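Local coordinates for protein dextranase (Pseudarthrobacter oxydans, PDB 6NZS) that hydrolyses internal alpha-1,6-glucosidic linkages of dextran, as an endo-acting dextranase of glycoside hydrolase family 49, at residues D29-S34 with G259-G264; I67-E72 with Y299-G304; K199-P204 with K326-G331; V443-C448 with S452-E457; T560-N563 with H567-G570. One frame throughout, in Å; residues are numbered along the deposited sequence.

From the N terminus, the chain first builds an Ig-like beta domain and then winds into a right-handed beta-helix. Contact 1 (29-34 with 259-264) and contact 2 (67-72 with 299-304) each bring part of the N-terminal domain against the beta-helix, closing loops of more than 220 residues. Contact 3 lays helix 196-202 on strand 325-335. The loops closed by contacts 1, 2 and 3 cross one another, because their segments alternate along the chain. Contacts 4 and 5 follow in series as short local closures, with centres about 25 Å apart: contact 4 flanks strand 450-452, and contact 5 folds a loop near the C terminus.

Contact 1 of 5, residues D29-S34 with G259-G264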
# COMPACT_ATOMS: atom_id res chain seq x y z
N ASP A 29 3.95 -21.78 14.74
CA ASP A 29 5.36 -21.99 14.47
C ASP A 29 5.64 -22.29 13.00
O ASP A 29 6.70 -22.84 12.68
CB ASP A 29 5.91 -23.11 15.35
CG ASP A 29 5.17 -24.44 15.15
OD1 ASP A 29 4.09 -24.45 14.50
OD2 ASP A 29 5.66 -25.47 15.65
N GLU A 30 4.71 -21.95 12.10
CA GLU A 30 4.84 -22.22 10.68
C GLU A 30 4.84 -20.92 9.89
O GLU A 30 4.31 -19.90 10.33
CB GLU A 30 3.67 -23.10 10.19
CG GLU A 30 3.66 -24.50 10.81
CD GLU A 30 2.44 -25.30 10.42
OE1 GLU A 30 1.46 -24.70 9.93
OE2 GLU A 30 2.47 -26.55 10.60
N VAL A 31 5.44 -20.96 8.70
CA VAL A 31 5.43 -19.85 7.75
C VAL A 31 4.85 -20.35 6.44
O VAL A 31 5.30 -21.37 5.91
CB VAL A 31 6.85 -19.29 7.52
CG1 VAL A 31 6.81 -18.17 6.48
CG2 VAL A 31 7.46 -18.78 8.83
N ARG A 32 3.86 -19.63 5.90
CA ARG A 32 3.24 -20.04 4.64
C ARG A 32 4.20 -19.77 3.48
O ARG A 32 4.63 -18.63 3.27
CB ARG A 32 1.94 -19.28 4.42
CG ARG A 32 0.98 -20.00 3.46
CD ARG A 32 -0.21 -19.12 3.05
NE ARG A 32 -0.98 -18.59 4.17
CZ ARG A 32 -1.96 -19.24 4.80
NH1 ARG A 32 -2.30 -20.48 4.43
NH2 ARG A 32 -2.60 -18.66 5.81
N ARG A 33 4.52 -20.82 2.72
CA ARG A 33 5.36 -20.73 1.54
C ARG A 33 4.45 -20.61 0.32
O ARG A 33 3.39 -21.23 0.26
CB ARG A 33 6.21 -21.99 1.41
CG ARG A 33 7.03 -22.06 0.13
CD ARG A 33 7.91 -23.29 0.10
NE ARG A 33 8.44 -23.47 -1.25
CZ ARG A 33 9.17 -24.52 -1.62
NH1 ARG A 33 9.46 -25.47 -0.74
NH2 ARG A 33 9.59 -24.61 -2.88
N SER A 34 4.89 -19.84 -0.69
CA SER A 34 4.11 -19.76 -1.92
C SER A 34 3.95 -21.12 -2.58
O SER A 34 4.94 -21.83 -2.82
CB SER A 34 4.77 -18.81 -2.92
OG SER A 34 4.05 -18.76 -4.15
N GLY A 259 14.89 -12.35 7.23
CA GLY A 259 14.65 -13.72 7.65
C GLY A 259 13.90 -13.86 8.96
O GLY A 259 13.58 -15.00 9.34
N ALA A 260 13.62 -12.77 9.66
CA ALA A 260 12.71 -12.82 10.79
C ALA A 260 11.28 -12.70 10.29
O ALA A 260 10.98 -11.91 9.39
CB ALA A 260 13.01 -11.68 11.76
N TYR A 261 10.39 -13.50 10.88
CA TYR A 261 8.96 -13.47 10.59
C TYR A 261 8.24 -13.39 11.92
O TYR A 261 8.24 -14.36 12.69
CB TYR A 261 8.56 -14.73 9.81
CG TYR A 261 7.18 -14.66 9.18
CD1 TYR A 261 6.03 -14.95 9.90
CD2 TYR A 261 7.03 -14.33 7.83
CE1 TYR A 261 4.79 -14.90 9.32
CE2 TYR A 261 5.78 -14.28 7.24
CZ TYR A 261 4.67 -14.56 7.98
OH TYR A 261 3.43 -14.51 7.38
N VAL A 262 7.65 -12.24 12.20
CA VAL A 262 6.98 -11.97 13.47
C VAL A 262 5.49 -11.86 13.21
O VAL A 262 5.05 -10.95 12.48
CB VAL A 262 7.52 -10.68 14.12
CG1 VAL A 262 6.76 -10.39 15.41
CG2 VAL A 262 9.02 -10.80 14.37
N LYS A 263 4.70 -12.76 13.80
CA LYS A 263 3.25 -12.63 13.79
C LYS A 263 2.87 -11.79 15.00
O LYS A 263 3.06 -12.22 16.14
CB LYS A 263 2.61 -14.01 13.85
CG LYS A 263 3.11 -14.95 12.78
CD LYS A 263 2.48 -16.32 12.89
CE LYS A 263 3.07 -17.24 11.82
NZ LYS A 263 2.29 -18.49 11.70
N GLY A 264 2.37 -10.58 14.76
CA GLY A 264 2.07 -9.66 15.85
C GLY A 264 1.97 -8.22 15.37
O GLY A 264 1.79 -7.96 14.18
O HOH W 1 4.21 -16.18 4.42
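Lys263 carries the polar half of this contact and the Val31-Tyr261 pair the apolar half. Beyond CG the lysine chain runs out extended from strand 260-263, and its ammonium NZ lies 2.8 Å from Glu30 O. The donor sits only slightly out of the plane of that carbonyl (16°). The same NZ also binds Gly27 O, so two backbone carbonyls, of Gly27 and Glu30, share the ammonium group; a long, weak ion pair to Glu287 OE2 adds opposite charge nearby. The Glu30 carboxylate is engaged elsewhere, with OE1 taking the backbone N of Gly27.

Strand 31-33 belongs to the N-terminal Ig-like domain, whereas strand 260-263 is one of the strands of the right-handed beta-helix, paired in parallel with strands 235-238 and 283-285. The contact is therefore an interface between the two domains.

Its apolar half is a CH-pi contact: Val31 CG1 stands over one face of the Tyr261 ring, 4.2 Å from the centroid and 17° off the normal. With chi1 at 177°, CG1 is set opposite the backbone N, while CG2 reaches the root of the ring, 4.1 Å from Tyr261 CG. Val31 also packs against Phe54 and Tyr56 of strand 51-58. Tyr261 OH bonds Glu287 OE1, and water 1, held by Arg32 O at 2.7 Å, reaches the hydroxyl through a weak bond.

Contact 2 of 5, residues I67-E72 with Y299-G304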
# COMPACT_ATOMS: atom_id res chain seq x y z
N ILE A 67 -14.94 -15.19 12.31
CA ILE A 67 -15.17 -15.59 13.70
C ILE A 67 -15.77 -14.41 14.43
O ILE A 67 -15.12 -13.36 14.59
CB ILE A 67 -13.88 -16.08 14.38
CG1 ILE A 67 -13.41 -17.39 13.73
CG2 ILE A 67 -14.11 -16.27 15.87
CD1 ILE A 67 -14.48 -18.43 13.58
N GLY A 68 -17.01 -14.56 14.88
CA GLY A 68 -17.67 -13.53 15.66
C GLY A 68 -18.44 -12.51 14.86
O GLY A 68 -18.89 -11.51 15.44
N TYR A 69 -18.62 -12.71 13.56
CA TYR A 69 -19.37 -11.77 12.74
C TYR A 69 -19.80 -12.45 11.45
O TYR A 69 -19.23 -13.46 11.03
CB TYR A 69 -18.56 -10.49 12.44
CG TYR A 69 -17.34 -10.69 11.57
CD1 TYR A 69 -16.14 -11.14 12.11
CD2 TYR A 69 -17.38 -10.41 10.20
CE1 TYR A 69 -15.01 -11.31 11.32
CE2 TYR A 69 -16.26 -10.58 9.40
CZ TYR A 69 -15.08 -11.03 9.97
OH TYR A 69 -13.96 -11.20 9.19
N THR A 70 -20.82 -11.87 10.82
CA THR A 70 -21.28 -12.30 9.51
C THR A 70 -21.28 -11.19 8.48
O THR A 70 -21.42 -11.48 7.28
CB THR A 70 -22.70 -12.90 9.59
OG1 THR A 70 -23.61 -11.90 10.07
CG2 THR A 70 -22.73 -14.09 10.53
N LYS A 71 -21.09 -9.93 8.89
CA LYS A 71 -21.12 -8.81 7.95
C LYS A 71 -19.97 -8.92 6.95
O LYS A 71 -19.01 -9.68 7.14
CB LYS A 71 -20.99 -7.49 8.71
CG LYS A 71 -19.64 -7.27 9.36
CD LYS A 71 -19.53 -5.89 9.99
CE LYS A 71 -18.21 -5.73 10.72
NZ LYS A 71 -18.10 -4.41 11.41
N GLU A 72 -20.07 -8.14 5.88
CA GLU A 72 -19.00 -8.10 4.90
C GLU A 72 -17.75 -7.49 5.52
O GLU A 72 -17.83 -6.53 6.30
CB GLU A 72 -19.42 -7.29 3.68
CG GLU A 72 -20.41 -8.01 2.78
CD GLU A 72 -20.65 -7.27 1.48
OE1 GLU A 72 -20.78 -6.03 1.52
OE2 GLU A 72 -20.71 -7.92 0.42
N TYR A 299 -9.54 -8.56 22.17
CA TYR A 299 -9.02 -8.87 20.84
C TYR A 299 -10.03 -9.61 19.96
O TYR A 299 -9.70 -9.95 18.81
CB TYR A 299 -7.68 -9.61 20.85
CG TYR A 299 -6.54 -8.81 21.41
CD1 TYR A 299 -6.38 -8.65 22.78
CD2 TYR A 299 -5.60 -8.21 20.57
CE1 TYR A 299 -5.33 -7.92 23.30
CE2 TYR A 299 -4.55 -7.48 21.08
CZ TYR A 299 -4.43 -7.33 22.45
OH TYR A 299 -3.38 -6.61 22.96
N ASN A 300 -11.23 -9.89 20.46
CA ASN A 300 -12.25 -10.45 19.60
C ASN A 300 -12.79 -9.37 18.67
O ASN A 300 -12.51 -8.18 18.84
CB ASN A 300 -13.38 -11.05 20.44
CG ASN A 300 -12.91 -12.18 21.33
OD1 ASN A 300 -13.08 -12.13 22.55
ND2 ASN A 300 -12.31 -13.19 20.72
N HIS A 301 -13.57 -9.80 17.68
CA HIS A 301 -14.11 -8.86 16.71
C HIS A 301 -14.97 -7.80 17.39
O HIS A 301 -15.63 -8.05 18.40
CB HIS A 301 -14.93 -9.60 15.65
CG HIS A 301 -15.64 -8.69 14.70
ND1 HIS A 301 -14.99 -8.03 13.68
CD2 HIS A 301 -16.93 -8.31 14.62
CE1 HIS A 301 -15.85 -7.30 13.01
NE2 HIS A 301 -17.04 -7.44 13.56
N LEU A 302 -14.96 -6.60 16.80
CA LEU A 302 -15.67 -5.43 17.31
C LEU A 302 -17.13 -5.75 17.63
O LEU A 302 -17.85 -6.33 16.82
CB LEU A 302 -15.62 -4.36 16.23
CG LEU A 302 -16.42 -3.09 16.41
CD1 LEU A 302 -15.83 -2.31 17.57
CD2 LEU A 302 -16.38 -2.30 15.11
N SER A 303 -17.58 -5.31 18.81
CA SER A 303 -18.93 -5.58 19.28
C SER A 303 -19.51 -4.34 19.95
O SER A 303 -18.84 -3.72 20.78
CB SER A 303 -18.93 -6.74 20.29
OG SER A 303 -20.25 -7.19 20.56
N GLY A 304 -20.74 -4.00 19.59
CA GLY A 304 -21.51 -3.00 20.32
C GLY A 304 -21.07 -1.56 20.18
O GLY A 304 -21.09 -0.82 21.17
O HOH W 2 -13.99 -12.52 17.00
O HOH W 3 -20.27 -8.40 15.86
O HOH W 4 -19.20 -6.22 13.85
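Two torsions bring the rings of Tyr69 and His301 together. Tyr69 has its CG wedged between its own N and carbonyl carbon (chi1 67°), which turns the ring toward the loop opposite; His301 places CG trans to its N (chi1 174°), sending the imidazole out to meet it. The result is a face-to-face stack with centroids 4.3 Å apart and planes inclined by 27°. Tyr69 CD1 lies over the centre of the imidazole, and CB of the same tyrosine comes within 3.5 Å of His301 CD2, so the root of the tyrosine shares the histidine face with the ring. Leu302 CB covers the opposite face.

Lys71 comes in at the imidazole edge. Its extended chain lays CE in the ring plane, 3.5 Å from His301 NE2, while its NZ forms a salt bridge with Glu292. Water 2 donates to Ile67 O and accepts from His301 N, each at 2.8 Å, and so joins the two backbones.

The contact sits at the surface, between the loop after strand 51-58 in the N-terminal domain and the long loop after strand 283-285 of the beta-helix. ND1 of the imidazole bonds Tyr291 O. Water 4 donates to Leu302 O and is modelled doubtfully close to NE2. Tyr69 OH is held by Asp73. Held by the stack, by Leu302 and by the ND1 bond, the histidine has little room to turn, and the charge of the lysine at its edge is probably largely offset by Glu292.

Contact 3 of 5, residues K199-P204 with K326-G331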
# COMPACT_ATOMS: atom_id res chain seq x y z
N LYS A 199 23.95 1.34 7.26
CA LYS A 199 23.89 0.18 8.14
C LYS A 199 23.93 0.59 9.61
O LYS A 199 23.18 0.06 10.43
CB LYS A 199 25.01 -0.79 7.80
CG LYS A 199 24.94 -2.08 8.61
CD LYS A 199 26.10 -3.01 8.32
CE LYS A 199 25.97 -4.28 9.17
NZ LYS A 199 27.04 -5.27 8.87
N GLU A 200 24.80 1.54 9.96
CA GLU A 200 24.87 1.97 11.35
C GLU A 200 23.55 2.57 11.81
O GLU A 200 23.14 2.39 12.97
CB GLU A 200 26.02 2.97 11.53
CG GLU A 200 26.20 3.42 12.98
CD GLU A 200 27.39 4.35 13.17
OE1 GLU A 200 28.41 4.17 12.47
OE2 GLU A 200 27.30 5.25 14.02
N ARG A 201 22.87 3.31 10.93
CA ARG A 201 21.61 3.93 11.31
C ARG A 201 20.49 2.91 11.43
O ARG A 201 19.60 3.06 12.27
CB ARG A 201 21.22 5.00 10.29
CG ARG A 201 19.92 5.73 10.60
CD ARG A 201 19.65 6.90 9.66
NE ARG A 201 19.44 6.46 8.29
CZ ARG A 201 18.25 6.19 7.75
NH1 ARG A 201 17.15 6.32 8.46
NH2 ARG A 201 18.17 5.80 6.48
N LEU A 202 20.52 1.87 10.59
CA LEU A 202 19.36 1.01 10.38
C LEU A 202 19.49 -0.39 10.97
O LEU A 202 18.49 -1.12 11.03
CB LEU A 202 19.06 0.89 8.87
CG LEU A 202 18.71 2.22 8.22
CD1 LEU A 202 18.73 2.07 6.70
CD2 LEU A 202 17.36 2.72 8.68
N VAL A 203 20.68 -0.79 11.41
CA VAL A 203 20.90 -2.11 11.99
C VAL A 203 21.57 -1.94 13.34
O VAL A 203 22.73 -1.51 13.40
CB VAL A 203 21.76 -3.00 11.07
CG1 VAL A 203 21.95 -4.38 11.71
CG2 VAL A 203 21.12 -3.13 9.69
N PRO A 204 20.91 -2.30 14.44
CA PRO A 204 21.52 -2.06 15.75
C PRO A 204 22.66 -3.02 16.03
O PRO A 204 22.71 -4.15 15.52
CB PRO A 204 20.35 -2.29 16.73
CG PRO A 204 19.37 -3.13 16.01
CD PRO A 204 19.59 -2.95 14.53
N LYS A 326 11.35 12.10 16.11
CA LYS A 326 11.57 11.50 14.80
C LYS A 326 11.34 10.00 14.87
O LYS A 326 11.56 9.37 15.91
CB LYS A 326 13.00 11.75 14.32
CG LYS A 326 13.34 13.23 14.15
CD LYS A 326 14.81 13.41 13.85
CE LYS A 326 15.06 13.63 12.38
NZ LYS A 326 16.03 14.72 12.13
N LEU A 327 10.88 9.44 13.75
CA LEU A 327 10.77 8.00 13.58
C LEU A 327 11.42 7.63 12.26
O LEU A 327 11.09 8.23 11.23
CB LEU A 327 9.31 7.56 13.53
CG LEU A 327 9.05 6.16 12.96
CD1 LEU A 327 9.58 5.10 13.91
CD2 LEU A 327 7.57 5.95 12.70
N ASP A 328 12.36 6.69 12.29
CA ASP A 328 12.84 6.02 11.08
C ASP A 328 12.06 4.72 10.96
O ASP A 328 12.10 3.89 11.87
CB ASP A 328 14.33 5.70 11.16
CG ASP A 328 15.22 6.93 11.11
OD1 ASP A 328 14.68 8.05 10.93
OD2 ASP A 328 16.45 6.77 11.25
N LEU A 329 11.36 4.55 9.84
CA LEU A 329 10.58 3.35 9.57
C LEU A 329 11.15 2.81 8.27
O LEU A 329 10.97 3.42 7.21
CB LEU A 329 9.10 3.70 9.43
CG LEU A 329 8.16 2.58 8.96
CD1 LEU A 329 8.19 1.39 9.91
CD2 LEU A 329 6.74 3.12 8.82
N GLN A 330 11.86 1.69 8.33
CA GLN A 330 12.64 1.23 7.19
C GLN A 330 12.54 -0.28 7.06
O GLN A 330 12.48 -1.00 8.06
CB GLN A 330 14.12 1.63 7.35
CG GLN A 330 15.07 1.24 6.19
CD GLN A 330 15.59 -0.18 6.31
OE1 GLN A 330 15.52 -0.80 7.38
NE2 GLN A 330 16.11 -0.71 5.20
N GLY A 331 12.54 -0.75 5.81
CA GLY A 331 12.84 -2.14 5.53
C GLY A 331 11.69 -3.12 5.65
O GLY A 331 11.54 -4.01 4.81
O HOH W 5 17.59 -2.40 8.50
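Arg201 and Asp328 meet with their flat groups nearly perpendicular, the guanidinium and carboxylate planes 80° apart. NH1 of Arg201 donates to Asp328 OD2 at 2.9 Å with an N-H...O angle of 152°. The oxygen lies close to the guanidinium plane, yet the arginine approaches it from above the carboxylate, so this salt bridge uses one nitrogen and one oxygen rather than a side-by-side pair. A bend at chi3 (65°) turns the arginine back over its neighbour, placing Leu202 CD2 against one guanidinium face.

Leu202 crosses Gln330 at about a right angle. CD2 rests on the aliphatic part of the glutamine, 3.7 Å from Gln330 CB, and CD1 lies 3.8 Å from Gln330 CG. The bent glutamine sends OE1 to water 5, which donates to it at 2.8 Å and to Leu202 O at 3.0 Å; OE1 also accepts from Gly280 N.

Replacing Arg201 with a leucine would probably leave the buried Asp328 carboxylate without its charged mate and strip Glu356 of its salt bridge to NH2.

The helix is the short 196-202 segment, whose last turn lies over the parallel strands of the beta-helix. Asp328 and Gln330 project toward it from strand 325-335; Glu356 belongs to the adjoining strand 351-361, and Thr279, which bonds Leu202 O, to strand 275-279 on the other flank.

Contact 4 of 5, residues V443-C448 with S452-E457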
# COMPACT_ATOMS: atom_id res chain seq x y z
N VAL A 443 -21.93 6.16 -8.14
CA VAL A 443 -20.91 7.21 -8.04
C VAL A 443 -20.62 7.42 -6.56
O VAL A 443 -21.29 8.19 -5.87
CB VAL A 443 -21.34 8.49 -8.76
CG1 VAL A 443 -20.30 9.59 -8.57
CG2 VAL A 443 -21.58 8.23 -10.25
N LYS A 444 -19.60 6.72 -6.06
CA LYS A 444 -19.22 6.82 -4.65
C LYS A 444 -18.34 8.04 -4.40
O LYS A 444 -17.64 8.53 -5.28
CB LYS A 444 -18.44 5.57 -4.22
CG LYS A 444 -19.21 4.28 -4.38
CD LYS A 444 -19.71 3.79 -3.06
CE LYS A 444 -20.34 2.42 -3.18
NZ LYS A 444 -21.66 2.43 -2.50
N TYR A 445 -18.39 8.53 -3.16
CA TYR A 445 -17.64 9.73 -2.81
C TYR A 445 -16.17 9.46 -2.54
O TYR A 445 -15.36 10.39 -2.61
CB TYR A 445 -18.22 10.41 -1.55
CG TYR A 445 -19.67 10.84 -1.65
CD1 TYR A 445 -20.01 12.08 -2.17
CD2 TYR A 445 -20.68 10.00 -1.20
CE1 TYR A 445 -21.35 12.48 -2.24
CE2 TYR A 445 -22.01 10.39 -1.27
CZ TYR A 445 -22.34 11.62 -1.79
OH TYR A 445 -23.66 12.01 -1.85
N ASN A 446 -15.80 8.22 -2.22
CA ASN A 446 -14.45 7.87 -1.78
C ASN A 446 -13.85 6.84 -2.73
O ASN A 446 -13.67 5.68 -2.37
CB ASN A 446 -14.43 7.38 -0.31
CG ASN A 446 -15.23 6.11 -0.09
OD1 ASN A 446 -16.32 5.93 -0.65
ND2 ASN A 446 -14.70 5.20 0.72
N THR A 447 -13.53 7.27 -3.95
CA THR A 447 -12.92 6.38 -4.93
C THR A 447 -12.12 7.24 -5.90
O THR A 447 -11.94 8.44 -5.66
CB THR A 447 -13.99 5.47 -5.58
OG1 THR A 447 -13.37 4.48 -6.41
CG2 THR A 447 -14.97 6.29 -6.40
N CYS A 448 -11.63 6.61 -6.98
CA CYS A 448 -10.79 7.20 -8.02
C CYS A 448 -9.32 7.23 -7.62
O CYS A 448 -8.97 6.92 -6.48
CB CYS A 448 -11.23 8.62 -8.44
SG CYS A 448 -12.98 8.82 -8.81
N SER A 452 -10.78 13.73 -2.57
CA SER A 452 -11.18 14.33 -1.30
C SER A 452 -12.59 13.82 -1.03
O SER A 452 -13.56 14.34 -1.59
CB SER A 452 -11.16 15.85 -1.36
OG SER A 452 -11.81 16.39 -0.20
N SER A 453 -12.69 12.78 -0.21
CA SER A 453 -14.00 12.24 0.12
C SER A 453 -14.81 13.26 0.91
O SER A 453 -14.27 14.14 1.60
CB SER A 453 -13.85 10.96 0.95
OG SER A 453 -15.12 10.39 1.24
N SER A 454 -16.13 13.13 0.82
CA SER A 454 -17.05 13.88 1.68
C SER A 454 -16.85 13.45 3.14
O SER A 454 -16.07 12.55 3.46
CB SER A 454 -18.47 13.66 1.20
OG SER A 454 -18.78 12.28 1.16
N HIS A 455 -17.59 14.10 4.05
CA HIS A 455 -17.31 13.98 5.48
C HIS A 455 -17.68 12.60 6.02
O HIS A 455 -18.77 12.09 5.77
CB HIS A 455 -18.07 15.05 6.25
CG HIS A 455 -17.43 15.41 7.56
ND1 HIS A 455 -17.44 14.57 8.65
CD2 HIS A 455 -16.74 16.51 7.94
CE1 HIS A 455 -16.79 15.14 9.65
NE2 HIS A 455 -16.36 16.32 9.24
N TRP A 456 -16.78 12.03 6.82
CA TRP A 456 -17.03 10.71 7.41
C TRP A 456 -18.27 10.69 8.30
O TRP A 456 -18.90 9.64 8.44
CB TRP A 456 -15.80 10.23 8.20
CG TRP A 456 -15.54 11.01 9.47
CD1 TRP A 456 -14.74 12.10 9.61
CD2 TRP A 456 -16.07 10.74 10.77
NE1 TRP A 456 -14.74 12.54 10.91
CE2 TRP A 456 -15.55 11.71 11.65
CE3 TRP A 456 -16.94 9.77 11.28
CZ2 TRP A 456 -15.88 11.75 13.01
CZ3 TRP A 456 -17.26 9.80 12.63
CH2 TRP A 456 -16.73 10.78 13.48
N GLU A 457 -18.63 11.82 8.90
CA GLU A 457 -19.80 11.84 9.78
C GLU A 457 -21.09 11.69 8.99
O GLU A 457 -22.10 11.20 9.54
CB GLU A 457 -19.83 13.13 10.59
CG GLU A 457 -18.80 13.20 11.71
CD GLU A 457 -18.68 14.59 12.32
OE1 GLU A 457 -19.38 15.51 11.85
OE2 GLU A 457 -17.88 14.76 13.26
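Tyr445 and Ser454 make the tightest side-chain approach: the serine OG lies 3.3 Å from both CB and CG of the tyrosine, meeting the ring obliquely near its root. Ser454 has OG tucked between its N and carbonyl carbon (chi1 56°), which turns the oxygen toward the aromatic residue. The approach is a plain van der Waals one; the hydroxyl bonds to Met459 O. Beside it, Asn446 CB touches Ser453 OG at 3.5 Å and Ser453 CB at 3.8 Å, while the amide of the asparagine leads elsewhere.

The backbones approach most closely at Asn446 and Ser453. Here Ser453 CA offers its hydrogen to Tyr445 O, a CA-H...O contact of 3.6 Å with an angle of 152° at the hydrogen. Tyr445 O also accepts from Asn451 ND2.

The two segments flank strand 450-452, one strand of a six-stranded parallel sheet of the beta-helix, between strands 414-415 and 489-493. They are the loops that enter and leave this strand. A disulfide from Cys448 to Cys487 joins the incoming loop to the next coil.

Conventional hydrogen bonds shape the outgoing loop from within. Ser453 OG donates to Ser454 O at 3.2 Å, and Glu457 N points in the plane of the His455 ring to ND1, at 3.0 Å with an angle of 166°. From the preceding coil, Gln415 OE1 accepts from Ser453 N.

Contact 5 of 5, residues T560-N563 with H567-G570; sequences TADN and HQLG
The backbone folds back on itself here, bringing the CA atoms of Asn563 and Gln568 to 5.3 Å and letting Gly570 N donate to Asn563 O at 2.9 Å. The fold is a compact loop without regular secondary structure, between strands 555-556 and 582-585 near the C-terminal end of the beta-helix. Asp562 enters it with positive phi.

Gln568 reaches across the bend. With CG trans to the carbonyl carbon (chi1 -51°) and the chain extended beyond, its amide arrives at Asp562, the two side chains crossing at about a right angle. NE2 donates to Asp562 OD1 at 3.1 Å, almost straight at 174°. The acceptor lies in the amide plane, but the donor stands above the carboxylate, whose plane is turned 69° from that of the amide.

The other end of the amide is held by the residues that join the two segments: OE1 accepts from Ala565 N and, weakly, from Trp564 N, so the glutamine spans the loop between backbone donors and a carboxylate acceptor. An alanine in place of Gln568 would lose this brace, and is likely to leave the Ala565 N-H without its acceptor and the Asp562 carboxylate freer to turn.

The polar end of Asn563 is bound outside the two segments: its ND2 bonds Glu555 OE2 and Val556 O, and its OD1 takes Glu558 N. Leu569 CB packs 3.8 Å from Asn563 O. Water 6 donates to both Asp562 OD1 and Gln568 OE1, each at 3.0 Å.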
# COMPACT_ATOMS: atom_id res chain seq x y z
N THR A 560 -9.18 22.56 -24.50
CA THR A 560 -9.33 23.11 -25.84
C THR A 560 -9.37 22.05 -26.93
O THR A 560 -9.42 22.40 -28.12
CB THR A 560 -8.18 24.09 -26.13
OG1 THR A 560 -6.93 23.41 -26.04
CG2 THR A 560 -8.21 25.25 -25.15
N ALA A 561 -9.37 20.76 -26.58
CA ALA A 561 -9.31 19.69 -27.57
C ALA A 561 -10.62 18.91 -27.70
O ALA A 561 -10.65 17.90 -28.41
CB ALA A 561 -8.16 18.73 -27.27
N ASP A 562 -11.69 19.33 -27.03
CA ASP A 562 -13.00 18.69 -27.17
C ASP A 562 -12.96 17.20 -26.81
O ASP A 562 -13.70 16.39 -27.38
CB ASP A 562 -13.59 18.92 -28.57
CG ASP A 562 -15.10 18.70 -28.61
OD1 ASP A 562 -15.77 18.91 -27.58
OD2 ASP A 562 -15.60 18.31 -29.69
N ASN A 563 -12.10 16.82 -25.86
CA ASN A 563 -12.00 15.43 -25.43
C ASN A 563 -12.05 15.30 -23.91
O ASN A 563 -11.60 14.28 -23.36
CB ASN A 563 -10.73 14.77 -25.98
CG ASN A 563 -9.46 15.38 -25.41
OD1 ASN A 563 -9.52 16.36 -24.67
ND2 ASN A 563 -8.32 14.80 -25.73
N HIS A 567 -18.90 12.76 -20.96
CA HIS A 567 -19.19 11.75 -21.97
C HIS A 567 -18.07 11.60 -22.98
O HIS A 567 -18.23 10.86 -23.96
CB HIS A 567 -20.48 12.14 -22.71
CG HIS A 567 -20.42 13.48 -23.37
ND1 HIS A 567 -20.01 13.65 -24.68
CD2 HIS A 567 -20.68 14.72 -22.90
CE1 HIS A 567 -20.05 14.93 -24.99
NE2 HIS A 567 -20.44 15.60 -23.92
N GLN A 568 -16.95 12.28 -22.78
CA GLN A 568 -15.78 12.23 -23.64
C GLN A 568 -14.67 11.48 -22.93
O GLN A 568 -14.83 11.00 -21.80
CB GLN A 568 -15.35 13.64 -24.04
CG GLN A 568 -16.52 14.48 -24.60
CD GLN A 568 -16.11 15.86 -25.07
OE1 GLN A 568 -15.40 16.59 -24.38
NE2 GLN A 568 -16.56 16.23 -26.27
N LEU A 569 -13.52 11.38 -23.60
CA LEU A 569 -12.43 10.54 -23.10
C LEU A 569 -12.00 10.95 -21.69
O LEU A 569 -11.69 10.08 -20.86
CB LEU A 569 -11.24 10.59 -24.06
CG LEU A 569 -10.03 9.74 -23.67
CD1 LEU A 569 -10.39 8.24 -23.66
CD2 LEU A 569 -8.87 10.00 -24.61
N GLY A 570 -11.96 12.25 -21.39
CA GLY A 570 -11.45 12.68 -20.09
C GLY A 570 -12.39 12.42 -18.93
O GLY A 570 -11.94 12.38 -17.78
O HOH W 6 -16.60 19.28 -24.76